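Adhesion G-protein coupled receptor G6 (Danio rerio, PDB 6V55) is a calcium-binding adhesion G-protein coupled receptor linked to myelination, whose large extracellular region probably receives and relays adhesion signals. Local coordinates at residues 113-117 and 118-122; 77-80 and 81-84. All coordinates share one frame; numbering follows the deposited sequence.

Contact 1: 113-117 and 118-122; sequences VAVTL and RNQKV
The backbone NH of Gln120 bonds the carbonyl of Leu117, N to O 3.0 Å with an N-H...O angle of 141°, and one step earlier the NH of Asn119 reaches the O of Thr116 at 3.3 Å. These successive i to i+3 bonds make a short 3-10 turn, with Leu117 and Arg118 at its heart, in the linker between strand 105-114 of the CUB sandwich and strand 122-123 of the pentraxin-like one. Both donors lie well above the plane of the carbonyl they use, neither of them on a lone pair. Over the turn lies Gln120, its CG 3.8 Å from the O of Thr116 and its amide carbon CD 3.6 Å from the same atom, while the amide end also meets the CG1 methyl of Val115. With an alanine here the turn's backbone bonds could remain, but Val115 CG1 and the Thr116 carbonyl would probably lose their cover. Leu117 crosses the Gln120 side chain at about a right angle, its CD1 methyl beside the amide end, and rests on Trp299 and His301. Arg118 leads out of the turn, and its NH2 forms a salt bridge with Asp298, tying the linker to the pentraxin-like domain; its carbonyl accepts a hydrogen bond from Tyr271. On the Asn119 side, Thr116 holds OG1 between its own N and carbonyl carbon (chi1 65°), which brings the hydroxyl to 3.0 Å from Asn119 ND2. Val115 closes that flank with its other methyl, CG2, lying 3.8 Å from Asn119 CB.

Contact 2: 77-80 and 81-84; sequences LTAN and GLTL
Leu82 folds back on Ala79 and Thr78 where the CUB chain rounds two overlapping type I beta turns, Leu77 to Asn80 and Ala79 to Leu82, before entering strand 83-85. The two turn-closing hydrogen bonds run between backbone atoms. In the first turn the NH of Asn80 reaches the O of Leu77 at 3.2 Å. In the second the NH of Leu82 meets the O of Ala79 at 3.4 Å, a weak bond with an N-H...O angle of 145°. Thr78, with its side chain turned from the second segment, gives its OG1 to a hydrogen bond with the O of Cys75.

Van der Waals contact is carried by Leu82, which lies on backbone oxygens and carbons. Its CB sits 3.3 Å from the Ala79 O, beside the same oxygen that its own NH meets. Its chi1 of -97° is away from a staggered value and swings the two methyls back over the bend: CD1 comes to 3.5 Å from the O of Thr78, and CD2 to 3.8 Å from the CA of Ala79. The one apolar pair of side chains is looser, Ala79 CB to Leu82 CD2 4.4 Å, and the Ala79 methyl is also packed against Phe47 and Phe50 of strand 41-51. Phe74 touches Ala79, Leu82 and Leu84 alike.

Among local polar neighbours, Asn80 holds CG anti to its N (chi1 172°), which lays the amide alongside the Gly81 peptide; ND2 and the Gly81 N are both donors and make no bond. The Asn80 side chain also touches Asp49 of strand 41-51.

The second turn is thus held only loosely by its own bond, and Leu82 over the Thr78-Ala79 backbone, with Phe74 beside it, is likely to contribute to its shape.

Contact 2 comes first along the chain and contact 1 follows, with centres 26 Å apart and nearest atoms about 8 Å apart; they do not touch. Both reach the same four-stranded antiparallel sheet of the CUB domain, in which strand 41-51 lies between strands 83-85 and 105-114. Contact 2 carries the chain from edge strand 71-74 of the opposing sheet into edge strand 83-85, whereas contact 1 lies where strand 105-114 runs out towards strand 122-123 of the pentraxin-like domain. One is therefore a crossing between the sheets within the CUB sandwich, the other a joint between neighbouring domains, which probably bears on how they are placed relative to each other in this multidomain extracellular region.

Contact 1: 113-117 and 118-122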
# COMPACT_ATOMS: atom_id res chain seq x y z
N VAL A 113 2.51 -15.54 12.48
CA VAL A 113 3.33 -15.75 13.66
C VAL A 113 2.41 -15.94 14.84
O VAL A 113 1.49 -15.14 15.05
CB VAL A 113 4.29 -14.56 13.89
CG1 VAL A 113 5.02 -14.69 15.25
CG2 VAL A 113 5.29 -14.44 12.75
N ALA A 114 2.62 -17.03 15.59
CA ALA A 114 1.86 -17.25 16.81
C ALA A 114 2.27 -16.24 17.87
O ALA A 114 3.44 -15.86 17.95
CB ALA A 114 2.05 -18.68 17.31
N VAL A 115 1.28 -15.76 18.63
CA VAL A 115 1.57 -14.97 19.82
C VAL A 115 2.35 -15.87 20.79
O VAL A 115 2.07 -17.07 20.90
CB VAL A 115 0.26 -14.40 20.42
CG1 VAL A 115 -0.79 -15.47 20.53
CG2 VAL A 115 0.46 -13.75 21.78
N THR A 116 3.43 -15.31 21.36
CA THR A 116 4.28 -16.01 22.33
C THR A 116 3.48 -16.50 23.54
O THR A 116 2.41 -15.97 23.90
CB THR A 116 5.41 -15.09 22.82
OG1 THR A 116 4.86 -13.99 23.57
CG2 THR A 116 6.22 -14.54 21.68
N LEU A 117 4.01 -17.56 24.16
CA LEU A 117 3.43 -18.09 25.38
C LEU A 117 3.56 -17.12 26.55
O LEU A 117 2.70 -17.13 27.43
CB LEU A 117 4.09 -19.42 25.71
CG LEU A 117 3.27 -20.45 26.50
CD1 LEU A 117 1.79 -20.43 26.12
CD2 LEU A 117 3.82 -21.88 26.38
N ARG A 118 4.56 -16.22 26.52
CA ARG A 118 4.73 -15.23 27.58
C ARG A 118 3.78 -14.04 27.48
O ARG A 118 3.89 -13.12 28.29
CB ARG A 118 6.18 -14.74 27.59
CG ARG A 118 7.10 -15.67 28.33
CD ARG A 118 8.45 -15.02 28.50
NE ARG A 118 9.49 -15.85 27.91
CZ ARG A 118 10.18 -16.77 28.57
NH1 ARG A 118 9.96 -16.99 29.86
NH2 ARG A 118 11.11 -17.47 27.93
N ASN A 119 2.89 -14.02 26.49
CA ASN A 119 1.75 -13.11 26.47
C ASN A 119 0.46 -13.84 26.79
O ASN A 119 -0.62 -13.34 26.47
CB ASN A 119 1.62 -12.43 25.10
CG ASN A 119 2.62 -11.31 24.91
OD1 ASN A 119 2.69 -10.37 25.73
ND2 ASN A 119 3.42 -11.40 23.84
N GLN A 120 0.54 -15.03 27.37
CA GLN A 120 -0.64 -15.85 27.62
C GLN A 120 -0.58 -16.46 29.02
O GLN A 120 0.48 -16.85 29.50
CB GLN A 120 -0.78 -16.97 26.57
CG GLN A 120 -1.10 -16.50 25.16
CD GLN A 120 -0.86 -17.56 24.13
OE1 GLN A 120 0.17 -18.23 24.16
NE2 GLN A 120 -1.81 -17.73 23.21
N LYS A 121 -1.74 -16.55 29.66
CA LYS A 121 -1.93 -17.29 30.90
C LYS A 121 -2.71 -18.54 30.54
O LYS A 121 -3.27 -18.65 29.44
CB LYS A 121 -2.67 -16.41 31.93
CG LYS A 121 -1.76 -15.37 32.67
CD LYS A 121 -1.52 -14.06 31.87
CE LYS A 121 -0.53 -13.08 32.54
NZ LYS A 121 0.10 -12.14 31.55
N VAL A 122 -2.72 -19.54 31.42
CA VAL A 122 -3.24 -20.87 31.06
C VAL A 122 -4.20 -21.37 32.13
O VAL A 122 -3.82 -21.49 33.30
CB VAL A 122 -2.10 -21.89 30.82
CG1 VAL A 122 -2.64 -23.30 30.74
CG2 VAL A 122 -1.38 -21.61 29.51

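Contact 2: 77-80 and 81-84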
# COMPACT_ATOMS: atom_id res chain seq x y z
N LEU A 77 12.36 5.85 0.15
CA LEU A 77 13.02 4.59 0.47
C LEU A 77 12.77 4.15 1.90
O LEU A 77 13.39 3.18 2.35
CB LEU A 77 14.53 4.71 0.24
CG LEU A 77 14.84 4.64 -1.25
CD1 LEU A 77 15.96 5.59 -1.58
CD2 LEU A 77 15.17 3.20 -1.63
N THR A 78 11.86 4.82 2.62
CA THR A 78 11.91 4.79 4.08
C THR A 78 11.40 3.49 4.67
O THR A 78 11.71 3.18 5.82
CB THR A 78 11.11 5.96 4.67
OG1 THR A 78 9.72 5.81 4.35
CG2 THR A 78 11.60 7.28 4.09
N ALA A 79 10.66 2.70 3.91
CA ALA A 79 10.11 1.46 4.43
C ALA A 79 10.94 0.25 4.05
O ALA A 79 10.47 -0.87 4.28
CB ALA A 79 8.67 1.25 3.94
N ASN A 80 12.15 0.44 3.50
CA ASN A 80 12.83 -0.60 2.74
C ASN A 80 13.33 -1.75 3.62
O ASN A 80 13.03 -2.91 3.33
CB ASN A 80 13.99 -0.02 1.95
CG ASN A 80 14.83 -1.09 1.29
OD1 ASN A 80 14.44 -1.68 0.28
ND2 ASN A 80 15.99 -1.35 1.87
N GLY A 81 14.07 -1.48 4.67
CA GLY A 81 14.51 -2.60 5.49
C GLY A 81 13.59 -3.00 6.63
O GLY A 81 14.04 -3.61 7.60
N LEU A 82 12.30 -2.70 6.53
CA LEU A 82 11.42 -2.65 7.69
C LEU A 82 10.63 -3.94 7.91
O LEU A 82 10.30 -4.67 6.96
CB LEU A 82 10.45 -1.48 7.56
CG LEU A 82 10.87 -0.21 8.29
CD1 LEU A 82 12.23 0.34 7.79
CD2 LEU A 82 9.75 0.82 8.17
N THR A 83 10.31 -4.21 9.18
CA THR A 83 9.56 -5.40 9.60
C THR A 83 8.52 -4.98 10.62
O THR A 83 8.87 -4.57 11.73
CB THR A 83 10.48 -6.46 10.21
OG1 THR A 83 11.47 -6.88 9.26
CG2 THR A 83 9.65 -7.66 10.65
N LEU A 84 7.24 -5.09 10.27
CA LEU A 84 6.16 -4.58 11.11
C LEU A 84 5.24 -5.71 11.53
O LEU A 84 5.13 -6.74 10.86
CB LEU A 84 5.35 -3.50 10.39
CG LEU A 84 6.16 -2.38 9.73
CD1 LEU A 84 5.23 -1.36 9.13
CD2 LEU A 84 7.14 -1.70 10.70